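Long-range contacts in beta-D-glucoside glucohydrolase (Trichoderma reesei, PDB 4I8D), which probably releases beta-D-glucose from the non-reducing ends of beta-glucosides such as cellobiose, a step in cellulose breakdown: residues Thr145-Gln150 and Val194-Ala199; Gln613-Val618 and Ile672-Leu677; Ala432-Thr437 and Val477-His482; Ala351-Ala356 and Thr412-Asp417. All coordinates share one frame; numbering follows the deposited sequence.

Contact 1: residues Thr145-Gln150 and Val194-Ala199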
loop_
_atom_site.group_PDB
_atom_site.type_symbol
_atom_site.label_atom_id
_atom_site.label_comp_id
_atom_site.label_asym_id
_atom_site.label_seq_id
_atom_site.Cartn_x
_atom_site.Cartn_y
_atom_site.Cartn_z
ATOM N N THR A 145 -1.593 -1.420 -9.959
ATOM C CA THR A 145 -0.820 -0.175 -9.892
ATOM C C THR A 145 0.352 -0.153 -10.873
ATOM O O THR A 145 0.547 0.829 -11.589
ATOM C CB THR A 145 -0.308 0.091 -8.462
ATOM O OG1 THR A 145 -1.421 0.095 -7.568
ATOM C CG2 THR A 145 0.385 1.436 -8.358
ATOM N N ILE A 146 1.119 -1.239 -10.897
ATOM C CA ILE A 146 2.295 -1.359 -11.760
ATOM C C ILE A 146 1.957 -1.306 -13.259
ATOM O O ILE A 146 2.617 -0.589 -14.012
ATOM C CB ILE A 146 3.140 -2.595 -11.375
ATOM C CG1 ILE A 146 3.892 -2.296 -10.072
ATOM C CG2 ILE A 146 4.112 -2.986 -12.482
ATOM C CD1 ILE A 146 4.321 -3.513 -9.288
ATOM N N ASN A 147 0.936 -2.046 -13.689
ATOM C CA ASN A 147 0.419 -1.905 -15.047
ATOM C C ASN A 147 0.130 -0.441 -15.383
ATOM O O ASN A 147 0.635 0.092 -16.379
ATOM C CB ASN A 147 -0.848 -2.736 -15.233
ATOM C CG ASN A 147 -0.564 -4.219 -15.370
ATOM O OD1 ASN A 147 0.546 -4.631 -15.735
ATOM N ND2 ASN A 147 -1.578 -5.038 -15.088
ATOM N N GLY A 148 -0.668 0.199 -14.528
ATOM C CA GLY A 148 -1.037 1.600 -14.684
ATOM C C GLY A 148 0.168 2.504 -14.847
ATOM O O GLY A 148 0.246 3.276 -15.807
ATOM N N ILE A 149 1.113 2.390 -13.919
ATOM C CA ILE A 149 2.349 3.176 -13.955
ATOM C C ILE A 149 3.158 2.932 -15.242
ATOM O O ILE A 149 3.488 3.869 -15.965
ATOM C CB ILE A 149 3.222 2.915 -12.692
ATOM C CG1 ILE A 149 2.495 3.363 -11.418
ATOM C CG2 ILE A 149 4.563 3.628 -12.787
ATOM C CD1 ILE A 149 3.254 3.114 -10.135
ATOM N N GLN A 150 3.449 1.671 -15.535
ATOM C CA GLN A 150 4.396 1.333 -16.597
ATOM C C GLN A 150 3.847 1.476 -18.011
ATOM O O GLN A 150 4.604 1.735 -18.946
ATOM C CB GLN A 150 5.010 -0.048 -16.358
ATOM C CG GLN A 150 5.716 -0.127 -15.011
ATOM C CD GLN A 150 6.712 -1.256 -14.898
ATOM O OE1 GLN A 150 7.617 -1.204 -14.067
ATOM N NE2 GLN A 150 6.551 -2.286 -15.722
ATOM N N VAL A 194 6.224 -8.773 -9.893
ATOM C CA VAL A 194 7.108 -9.334 -10.916
ATOM C C VAL A 194 6.301 -9.773 -12.140
ATOM O O VAL A 194 6.722 -9.559 -13.284
ATOM C CB VAL A 194 7.946 -10.510 -10.362
ATOM C CG1 VAL A 194 8.886 -11.063 -11.427
ATOM C CG2 VAL A 194 8.755 -10.063 -9.159
ATOM N N GLN A 195 5.131 -10.358 -11.879
ATOM C CA GLN A 195 4.253 -10.900 -12.914
ATOM C C GLN A 195 3.634 -9.806 -13.784
ATOM O O GLN A 195 3.416 -10.001 -14.976
ATOM C CB GLN A 195 3.173 -11.764 -12.270
ATOM C CG GLN A 195 2.509 -12.754 -13.206
ATOM C CD GLN A 195 1.343 -12.143 -13.947
ATOM O OE1 GLN A 195 0.666 -11.258 -13.429
ATOM N NE2 GLN A 195 1.108 -12.605 -15.169
ATOM N N ALA A 196 3.361 -8.653 -13.185
ATOM C CA ALA A 196 2.935 -7.486 -13.943
ATOM C C ALA A 196 4.135 -6.793 -14.602
ATOM O O ALA A 196 4.037 -5.637 -15.025
ATOM C CB ALA A 196 2.172 -6.520 -13.043
ATOM N N ASN A 197 5.261 -7.506 -14.679
ATOM C CA ASN A 197 6.481 -7.037 -15.354
ATOM C C ASN A 197 7.079 -5.755 -14.754
ATOM O O ASN A 197 7.373 -4.792 -15.477
ATOM C CB ASN A 197 6.253 -6.863 -16.873
ATOM C CG ASN A 197 5.701 -8.111 -17.546
ATOM O OD1 ASN A 197 6.040 -9.243 -17.187
ATOM N ND2 ASN A 197 4.854 -7.903 -18.546
ATOM N N VAL A 198 7.266 -5.743 -13.438
ATOM C CA VAL A 198 7.779 -4.549 -12.764
ATOM C C VAL A 198 9.246 -4.291 -13.136
ATOM O O VAL A 198 10.058 -5.216 -13.153
ATOM C CB VAL A 198 7.554 -4.597 -11.228
ATOM C CG1 VAL A 198 8.313 -5.754 -10.585
ATOM C CG2 VAL A 198 7.931 -3.272 -10.582
ATOM N N ALA A 199 9.561 -3.032 -13.444
ATOM C CA ALA A 199 10.905 -2.625 -13.875
ATOM C C ALA A 199 12.019 -2.936 -12.875
ATOM O O ALA A 199 13.115 -3.346 -13.265
ATOM C CB ALA A 199 10.922 -1.140 -14.217
#

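Contact 2: residues Gln613-Val618 and Ile672-Leu677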
loop_
_atom_site.group_PDB
_atom_site.type_symbol
_atom_site.label_atom_id
_atom_site.label_comp_id
_atom_site.label_asym_id
_atom_site.label_seq_id
_atom_site.Cartn_x
_atom_site.Cartn_y
_atom_site.Cartn_z
ATOM N N GLN A 613 -2.423 -18.768 -13.668
ATOM C CA GLN A 613 -3.517 -19.114 -14.574
ATOM C C GLN A 613 -4.726 -19.615 -13.796
ATOM O O GLN A 613 -4.577 -20.341 -12.813
ATOM C CB GLN A 613 -3.065 -20.147 -15.606
ATOM C CG GLN A 613 -2.063 -19.597 -16.609
ATOM C CD GLN A 613 -1.650 -20.619 -17.648
ATOM O OE1 GLN A 613 -0.581 -21.222 -17.548
ATOM N NE2 GLN A 613 -2.496 -20.821 -18.652
ATOM N N ASN A 614 -5.919 -19.220 -14.237
ATOM C CA ASN A 614 -7.169 -19.565 -13.549
ATOM C C ASN A 614 -7.509 -21.055 -13.606
ATOM O O ASN A 614 -7.371 -21.692 -14.652
ATOM C CB ASN A 614 -8.340 -18.738 -14.093
ATOM C CG ASN A 614 -8.077 -17.242 -14.034
ATOM O OD1 ASN A 614 -7.679 -16.703 -13.001
ATOM N ND2 ASN A 614 -8.300 -16.565 -15.152
ATOM N N VAL A 615 -7.955 -21.599 -12.476
ATOM C CA VAL A 615 -8.266 -23.029 -12.369
ATOM C C VAL A 615 -9.690 -23.292 -11.879
ATOM O O VAL A 615 -10.222 -24.390 -12.039
ATOM C CB VAL A 615 -7.248 -23.782 -11.477
ATOM C CG1 VAL A 615 -5.908 -23.925 -12.196
ATOM C CG2 VAL A 615 -7.088 -23.098 -10.119
ATOM N N ALA A 616 -10.302 -22.273 -11.289
ATOM C CA ALA A 616 -11.656 -22.387 -10.773
ATOM C C ALA A 616 -12.363 -21.041 -10.843
ATOM O O ALA A 616 -11.716 -19.998 -10.987
ATOM C CB ALA A 616 -11.628 -22.904 -9.341
ATOM N N THR A 617 -13.689 -21.066 -10.741
ATOM C CA THR A 617 -14.488 -19.839 -10.750
ATOM C C THR A 617 -15.652 -19.918 -9.773
ATOM O O THR A 617 -16.364 -20.923 -9.719
ATOM C CB THR A 617 -15.003 -19.501 -12.165
ATOM O OG1 THR A 617 -13.914 -19.000 -12.952
ATOM C CG2 THR A 617 -16.106 -18.444 -12.113
ATOM N N VAL A 618 -15.829 -18.848 -9.003
ATOM C CA VAL A 618 -16.895 -18.774 -8.011
ATOM C C VAL A 618 -17.792 -17.566 -8.297
ATOM O O VAL A 618 -17.311 -16.490 -8.655
ATOM C CB VAL A 618 -16.329 -18.722 -6.570
ATOM C CG1 VAL A 618 -17.435 -18.909 -5.545
ATOM C CG2 VAL A 618 -15.253 -19.780 -6.375
ATOM N N ILE A 672 -10.212 -17.879 -9.595
ATOM C CA ILE A 672 -9.247 -18.538 -8.731
ATOM C C ILE A 672 -8.033 -18.967 -9.546
ATOM O O ILE A 672 -8.129 -19.880 -10.360
ATOM C CB ILE A 672 -9.862 -19.787 -8.047
ATOM C CG1 ILE A 672 -11.319 -19.549 -7.605
ATOM C CG2 ILE A 672 -8.983 -20.279 -6.902
ATOM C CD1 ILE A 672 -11.504 -18.512 -6.519
ATOM N N ARG A 673 -6.897 -18.306 -9.332
ATOM C CA ARG A 673 -5.633 -18.732 -9.936
ATOM C C ARG A 673 -5.175 -19.996 -9.209
ATOM O O ARG A 673 -5.761 -20.364 -8.191
ATOM C CB ARG A 673 -4.578 -17.623 -9.863
ATOM C CG ARG A 673 -5.039 -16.279 -10.428
ATOM C CD ARG A 673 -4.146 -15.117 -9.994
ATOM N NE ARG A 673 -4.076 -14.973 -8.535
ATOM C CZ ARG A 673 -3.505 -13.954 -7.891
ATOM N NH1 ARG A 673 -2.941 -12.959 -8.565
ATOM N NH2 ARG A 673 -3.493 -13.930 -6.561
ATOM N N ARG A 674 -4.163 -20.681 -9.736
ATOM C CA ARG A 674 -3.717 -21.931 -9.124
ATOM C C ARG A 674 -3.119 -21.671 -7.745
ATOM O O ARG A 674 -3.426 -22.386 -6.781
ATOM C CB ARG A 674 -2.717 -22.677 -10.013
ATOM C CG ARG A 674 -2.423 -24.100 -9.532
ATOM C CD ARG A 674 -1.443 -24.837 -10.436
ATOM N NE ARG A 674 -0.757 -25.928 -9.743
ATOM C CZ ARG A 674 -1.272 -27.138 -9.519
ATOM N NH1 ARG A 674 -2.501 -27.442 -9.927
ATOM N NH2 ARG A 674 -0.552 -28.049 -8.875
ATOM N N ARG A 675 -2.278 -20.639 -7.669
ATOM C CA ARG A 675 -1.666 -20.210 -6.417
ATOM C C ARG A 675 -2.736 -20.004 -5.341
ATOM O O ARG A 675 -2.536 -20.392 -4.199
ATOM C CB ARG A 675 -0.796 -18.954 -6.628
ATOM C CG ARG A 675 -1.549 -17.667 -6.966
ATOM C CD ARG A 675 -0.675 -16.654 -7.689
ATOM N NE ARG A 675 0.516 -16.258 -6.938
ATOM C CZ ARG A 675 0.696 -15.077 -6.337
ATOM N NH1 ARG A 675 -0.237 -14.126 -6.373
ATOM N NH2 ARG A 675 1.832 -14.839 -5.701
ATOM N N ASP A 676 -3.884 -19.449 -5.731
ATOM C CA ASP A 676 -4.993 -19.179 -4.812
ATOM C C ASP A 676 -5.565 -20.430 -4.150
ATOM O O ASP A 676 -6.487 -20.350 -3.334
ATOM C CB ASP A 676 -6.113 -18.413 -5.523
ATOM C CG ASP A 676 -5.634 -17.111 -6.146
ATOM O OD1 ASP A 676 -4.686 -16.506 -5.603
ATOM O OD2 ASP A 676 -6.210 -16.698 -7.178
ATOM N N LEU A 677 -5.027 -21.589 -4.507
ATOM C CA LEU A 677 -5.416 -22.828 -3.858
ATOM C C LEU A 677 -4.176 -23.556 -3.372
ATOM O O LEU A 677 -4.256 -24.684 -2.888
ATOM C CB LEU A 677 -6.229 -23.714 -4.806
ATOM C CG LEU A 677 -7.612 -23.257 -5.276
ATOM C CD1 LEU A 677 -8.195 -24.289 -6.222
ATOM C CD2 LEU A 677 -8.577 -23.018 -4.129
#

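Contact 3: residues Ala432-Thr437 and Val477-His482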
loop_
_atom_site.group_PDB
_atom_site.type_symbol
_atom_site.label_atom_id
_atom_site.label_comp_id
_atom_site.label_asym_id
_atom_site.label_seq_id
_atom_site.Cartn_x
_atom_site.Cartn_y
_atom_site.Cartn_z
ATOM N N ALA A 432 -23.234 16.950 16.323
ATOM C CA ALA A 432 -21.885 17.421 16.613
ATOM C C ALA A 432 -20.885 16.475 15.975
ATOM O O ALA A 432 -20.914 15.266 16.225
ATOM C CB ALA A 432 -21.657 17.527 18.114
ATOM N N ILE A 433 -20.020 17.027 15.130
ATOM C CA ILE A 433 -19.051 16.230 14.388
ATOM C C ILE A 433 -17.656 16.546 14.901
ATOM O O ILE A 433 -17.210 17.695 14.833
ATOM C CB ILE A 433 -19.135 16.475 12.863
ATOM C CG1 ILE A 433 -20.571 16.290 12.360
ATOM C CG2 ILE A 433 -18.195 15.536 12.118
ATOM C CD1 ILE A 433 -20.833 16.887 10.996
ATOM N N VAL A 434 -16.975 15.523 15.419
ATOM C CA VAL A 434 -15.678 15.715 16.079
ATOM C C VAL A 434 -14.559 14.951 15.353
ATOM O O VAL A 434 -14.759 13.827 14.889
ATOM C CB VAL A 434 -15.769 15.419 17.614
ATOM C CG1 VAL A 434 -16.316 14.029 17.877
ATOM C CG2 VAL A 434 -14.433 15.622 18.319
ATOM N N PHE A 435 -13.391 15.582 15.248
ATOM C CA PHE A 435 -12.310 15.095 14.383
ATOM C C PHE A 435 -11.078 14.682 15.168
ATOM O O PHE A 435 -10.430 15.520 15.806
ATOM C CB PHE A 435 -11.940 16.162 13.346
ATOM C CG PHE A 435 -13.047 16.463 12.382
ATOM C CD1 PHE A 435 -14.166 17.192 12.788
ATOM C CD2 PHE A 435 -12.986 15.998 11.072
ATOM C CE1 PHE A 435 -15.199 17.448 11.904
ATOM C CE2 PHE A 435 -14.019 16.254 10.183
ATOM C CZ PHE A 435 -15.127 16.979 10.596
ATOM N N ILE A 436 -10.766 13.388 15.118
ATOM C CA ILE A 436 -9.579 12.844 15.776
ATOM C C ILE A 436 -8.640 12.205 14.760
ATOM O O ILE A 436 -9.082 11.796 13.686
ATOM C CB ILE A 436 -9.938 11.824 16.883
ATOM C CG1 ILE A 436 -10.899 10.751 16.358
ATOM C CG2 ILE A 436 -10.540 12.539 18.081
ATOM C CD1 ILE A 436 -10.910 9.472 17.175
ATOM N N THR A 437 -7.353 12.121 15.091
ATOM C CA THR A 437 -6.374 11.518 14.187
ATOM C C THR A 437 -5.443 10.537 14.891
ATOM O O THR A 437 -5.535 10.336 16.100
ATOM C CB THR A 437 -5.498 12.580 13.482
ATOM O OG1 THR A 437 -4.741 13.313 14.452
ATOM C CG2 THR A 437 -6.343 13.542 12.664
ATOM N N VAL A 477 -23.724 12.472 18.339
ATOM C CA VAL A 477 -22.323 12.723 18.001
ATOM C C VAL A 477 -21.867 11.881 16.808
ATOM O O VAL A 477 -22.086 10.669 16.765
ATOM C CB VAL A 477 -21.381 12.470 19.204
ATOM C CG1 VAL A 477 -19.947 12.854 18.857
ATOM C CG2 VAL A 477 -21.851 13.232 20.437
ATOM N N ILE A 478 -21.245 12.550 15.840
ATOM C CA ILE A 478 -20.567 11.884 14.736
ATOM C C ILE A 478 -19.068 12.045 14.949
ATOM O O ILE A 478 -18.567 13.166 15.043
ATOM C CB ILE A 478 -21.008 12.450 13.361
ATOM C CG1 ILE A 478 -22.504 12.198 13.160
ATOM C CG2 ILE A 478 -20.222 11.809 12.224
ATOM C CD1 ILE A 478 -23.177 13.138 12.187
ATOM N N VAL A 479 -18.361 10.922 15.049
ATOM C CA VAL A 479 -16.910 10.950 15.211
ATOM C C VAL A 479 -16.252 10.629 13.873
ATOM O O VAL A 479 -16.561 9.609 13.260
ATOM C CB VAL A 479 -16.422 9.960 16.295
ATOM C CG1 VAL A 479 -14.906 10.027 16.445
ATOM C CG2 VAL A 479 -17.093 10.245 17.632
ATOM N N VAL A 480 -15.357 11.508 13.426
ATOM C CA VAL A 480 -14.623 11.295 12.182
ATOM C C VAL A 480 -13.135 11.089 12.467
ATOM O O VAL A 480 -12.493 11.923 13.110
ATOM C CB VAL A 480 -14.847 12.443 11.165
ATOM C CG1 VAL A 480 -13.968 12.260 9.940
ATOM C CG2 VAL A 480 -16.307 12.497 10.739
ATOM N N VAL A 481 -12.609 9.967 11.977
ATOM C CA VAL A 481 -11.219 9.566 12.176
ATOM C C VAL A 481 -10.449 9.605 10.860
ATOM O O VAL A 481 -10.891 9.050 9.844
ATOM C CB VAL A 481 -11.130 8.111 12.686
ATOM C CG1 VAL A 481 -9.709 7.770 13.111
ATOM C CG2 VAL A 481 -12.114 7.861 13.818
ATOM N N HIS A 482 -9.292 10.251 10.889
ATOM C CA HIS A 482 -8.320 10.162 9.807
ATOM C C HIS A 482 -7.097 9.544 10.440
ATOM O O HIS A 482 -6.549 10.097 11.395
ATOM C CB HIS A 482 -7.983 11.553 9.258
ATOM C CG HIS A 482 -9.090 12.183 8.469
ATOM N ND1 HIS A 482 -10.140 12.852 9.058
ATOM C CD2 HIS A 482 -9.296 12.263 7.135
ATOM C CE1 HIS A 482 -10.951 13.308 8.123
ATOM N NE2 HIS A 482 -10.460 12.968 6.946
HETATM O O HOH W 1 -9.623 13.379 11.573
#

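Contact 4: residues Ala351-Ala356 and Thr412-Asp417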
loop_
_atom_site.group_PDB
_atom_site.type_symbol
_atom_site.label_atom_id
_atom_site.label_comp_id
_atom_site.label_asym_id
_atom_site.label_seq_id
_atom_site.Cartn_x
_atom_site.Cartn_y
_atom_site.Cartn_z
ATOM N N ALA A 351 -22.225 21.397 14.861
ATOM C CA ALA A 351 -20.972 21.675 15.557
ATOM C C ALA A 351 -19.842 20.841 14.972
ATOM O O ALA A 351 -19.962 19.629 14.843
ATOM C CB ALA A 351 -21.112 21.401 17.048
ATOM N N VAL A 352 -18.753 21.510 14.606
ATOM C CA VAL A 352 -17.546 20.865 14.103
ATOM C C VAL A 352 -16.455 21.119 15.134
ATOM O O VAL A 352 -16.182 22.274 15.482
ATOM C CB VAL A 352 -17.124 21.440 12.730
ATOM C CG1 VAL A 352 -15.693 21.057 12.389
ATOM C CG2 VAL A 352 -18.071 20.976 11.634
ATOM N N VAL A 353 -15.841 20.048 15.632
ATOM C CA VAL A 353 -14.907 20.157 16.748
ATOM C C VAL A 353 -13.601 19.412 16.473
ATOM O O VAL A 353 -13.623 18.250 16.051
ATOM C CB VAL A 353 -15.538 19.620 18.053
ATOM C CG1 VAL A 353 -14.552 19.726 19.204
ATOM C CG2 VAL A 353 -16.824 20.367 18.385
ATOM N N GLY A 354 -12.472 20.077 16.720
ATOM C CA GLY A 354 -11.168 19.428 16.634
ATOM C C GLY A 354 -10.191 20.158 15.744
ATOM O O GLY A 354 -10.581 20.767 14.758
ATOM N N SER A 355 -8.912 20.095 16.097
ATOM C CA SER A 355 -7.864 20.739 15.314
ATOM C C SER A 355 -7.648 20.031 13.979
ATOM O O SER A 355 -7.094 20.611 13.045
ATOM C CB SER A 355 -6.553 20.795 16.102
ATOM O OG SER A 355 -6.117 19.495 16.472
ATOM N N ALA A 356 -8.086 18.776 13.897
ATOM C CA ALA A 356 -7.984 17.996 12.666
ATOM C C ALA A 356 -9.059 18.405 11.670
ATOM O O ALA A 356 -9.028 17.993 10.511
ATOM C CB ALA A 356 -8.080 16.511 12.964
ATOM N N THR A 412 -21.011 25.991 13.929
ATOM C CA THR A 412 -20.178 26.490 15.012
ATOM C C THR A 412 -18.890 25.670 15.034
ATOM O O THR A 412 -18.926 24.434 15.043
ATOM C CB THR A 412 -20.906 26.423 16.373
ATOM O OG1 THR A 412 -22.179 27.075 16.271
ATOM C CG2 THR A 412 -20.085 27.092 17.477
ATOM N N LEU A 413 -17.759 26.372 15.029
ATOM C CA LEU A 413 -16.449 25.743 15.014
ATOM C C LEU A 413 -15.733 25.872 16.356
ATOM O O LEU A 413 -15.636 26.963 16.919
ATOM C CB LEU A 413 -15.586 26.353 13.906
ATOM C CG LEU A 413 -14.128 25.904 13.787
ATOM C CD1 LEU A 413 -14.026 24.421 13.459
ATOM C CD2 LEU A 413 -13.405 26.740 12.742
ATOM N N SER A 414 -15.240 24.741 16.859
ATOM C CA SER A 414 -14.297 24.722 17.971
ATOM C C SER A 414 -13.040 24.036 17.454
ATOM O O SER A 414 -12.915 22.813 17.495
ATOM C CB SER A 414 -14.887 23.999 19.182
ATOM O OG SER A 414 -13.981 24.010 20.264
ATOM N N ASN A 415 -12.116 24.848 16.950
ATOM C CA ASN A 415 -11.024 24.363 16.112
ATOM C C ASN A 415 -9.755 23.961 16.853
ATOM O O ASN A 415 -8.696 23.846 16.236
ATOM C CB ASN A 415 -10.682 25.414 15.058
ATOM C CG ASN A 415 -10.096 26.670 15.665
ATOM O OD1 ASN A 415 -10.394 27.021 16.810
ATOM N ND2 ASN A 415 -9.254 27.352 14.907
ATOM N N THR A 416 -9.851 23.780 18.169
ATOM C CA THR A 416 -8.751 23.202 18.944
ATOM C C THR A 416 -9.171 21.833 19.473
ATOM O O THR A 416 -10.221 21.310 19.095
ATOM C CB THR A 416 -8.303 24.103 20.121
ATOM O OG1 THR A 416 -9.352 24.198 21.092
ATOM C CG2 THR A 416 -7.915 25.494 19.638
ATOM N N ASP A 417 -8.354 21.256 20.346
ATOM C CA ASP A 417 -8.703 19.993 20.983
ATOM C C ASP A 417 -9.100 20.188 22.446
ATOM O O ASP A 417 -9.209 19.226 23.210
ATOM C CB ASP A 417 -7.573 18.978 20.810
ATOM C CG ASP A 417 -7.453 18.491 19.374
ATOM O OD1 ASP A 417 -8.499 18.180 18.763
ATOM O OD2 ASP A 417 -6.318 18.421 18.851
HETATM O O HOH W 2 -8.091 16.839 16.158
#

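Contact 1: residues Thr145-Gln150 and Val194-Ala199
The carboxamide of Gln150 meets the backbone of Asn197-Ala199 with both of its polar atoms at its edge. OE1 accepts from Ala199 N at 2.7 Å, the donor lying in the carbonyl plane on a lone pair, while NE2 donates a hydrogen bond to Asn197 O at 2.6 Å. This second bond is less regular: NE2 stands above the carbonyl plane of Asn197, and that oxygen is tilted from the amide plane. Two bonds to one backbone segment fix the rotation of the amide, and Ala156 N supplies a further bond to OE1. The amide of Asn147 puts its OD1 against Ala196 CB at 3.7 Å, a plain van der Waals touch. Beside the amides Ile146 packs with both branches: CG2, anti to the backbone N, rests on Ala196 CB at 4.1 Å, and CD1 meets Val198 CG2 at 3.8 Å. Asn197, with positive phi (61°), is the C' residue of a Schellman motif that ends helix 188-195, and the chain then turns past Gln150 into strand 200-203. The last turn of helix 135-150 thus packs on the end of its neighbour within the TIM-barrel-like N-terminal domain; Ala193 touches Ile146 and Val198, and Pro9 and Trp10 of helix 9-21 lie against Asn197.

Contact 2: residues Gln613-Val618 and Ile672-Leu677
Val615 and Ala616 both face Ile672 in a classic bulge of an antiparallel pair, Val615 N reaching Ile672 O at 2.7 Å and Ile672 N returning a bond to Ala616 O at 2.9 Å. Ile672 carries most of the apolar contact: CG1 lies on Ala616 CB at 3.8 Å, and CD1 reaches Val618 CG2 at 4.0 Å. Within the bulge, Val615 turns CG2 to Leu677 CD1 and CG1 to the CB of Arg674, whose guanidinium is held elsewhere, by Lys595 O. Arg673 passes its CG against Asn614 OD1 (3.7 Å), then bends at chi3 (-58°) to bring its guanidinium side-on to Asp676. Arg673 NH2 meets the syn lone pair of Asp676 OD1 at 3.0 Å, close to the guanidinium plane; NE takes OD2 of the same aspartate at 3.1 Å, and Arg673 N reaches OD2 from the same face of the carboxylate. With an alanine in place of Arg673, Asp676 would probably lose its guanidinium mate, and Asp192, which pairs with NH1, one of its cations. In this fibronectin type III-like domain, backbone bonds and apolar contacts join the strands while charge gathers at the turn: Asp192 of helix 188-195 also pairs with Arg675, so the buried arginines are probably balanced by carboxylates here.

Contact 3: residues Ala432-Thr437 and Val477-His482
Ile436 O is gripped twice, by His482 N at 3.2 Å and by a water that donates to it at 2.7 Å. The same water lies in the imidazole plane at the ring edge, 2.6 Å from His482 ND1, so it ties the ring to the neighbouring strand. The two strands run parallel, 23° apart, and the other interstrand bonds are regular; Val480 N to Val434 O (2.8 Å) is almost straight, at 176°. On the face with Ile433, Phe435 and His482, the Phe435 ring lies alongside Val480, whose CB sits over one ring face and whose CG1 is 4.0 Å from CE2. At the rim of that ring, CD2 approaches His482 CE1 edge to edge. Ile433 follows, with CG2 on Val480 CG2 at 3.8 Å and CG1 against Ile478. The reverse face is wholly aliphatic. Ile436 sets CG1 between its backbone N and carbonyl carbon (chi1 51°), which brings CD1 over Val481 CG2 at 3.9 Å, and Val434 CG1 touches both Val477 and Val479. Val434 and Val479 also lie against helix 463-471, whereas Ala500 and Val502 of strand 498-503 flank Ile478 and Val480. Joined through that helix, strands 431-438 and 477-483 form a parallel beta-alpha-beta unit at the centre of the alpha/beta sandwich of the GH3 C-terminal domain.

Contact 4: residues Ala351-Ala356 and Thr412-Asp417
Val352 CG1 lies against Leu413 CD1 at 3.9 Å, the two side chains crossing at an angle. With Leu413 CG anti to the backbone N (chi1 175°), CD1 also reaches Val352 O. On the reverse face Val353 CG2 meets Ser414 CB more loosely, at 4.2 Å. Between the two faces, three straight backbone bonds join the parallel strands, the last from Gly354 N to Ser414 O at 2.9 Å. Strand 410-414 is outermost in the six-stranded mixed sheet of the GH3 C-terminal domain, with helices 419-426 and 463-471 packed on the face that bears Val353 and Ser414. Beyond the strand ends both segments turn into loops, and Gly354 adopts a backbone shape (phi 127°) in which a beta carbon would strike the preceding carbonyl oxygen. Next to it Ser355 OG donates to Asp417 OD2 at 2.6 Å, from above the carboxylate plane. Asp417 OD1 receives a weak bond from Ser355 N and a bond from a water that in turn accepts from Ala356 N. The Asp417 side chain also touches His461 and, on helix 463-471, Leu466. An alanine at Asp417 would probably leave the Ser355 hydroxyl without its acceptor and set it free to turn.

In the fold
Contacts 3 and 4 belong to one sheet: strands 431-438 and 349-353 are neighbours in it, and Ile433 N and Phe435 N probably bond to Ala351 O and Val353 O. Contact 3 is buried throughout and mainly aliphatic, whereas contact 4, at the sheet edge, is partly buried and ends in a polar serine-aspartate link. Contact 1 lies about 37 Å from contact 3 between centres, across the middle of the chain; it is partly buried and joins a helix to the loop leaving another through a side-chain amide and a small apolar patch. Contact 2, mostly buried, is antiparallel and rich in charge. Its arginines reach helix 188-195, which also runs into contact 1, although the two contacts do not touch.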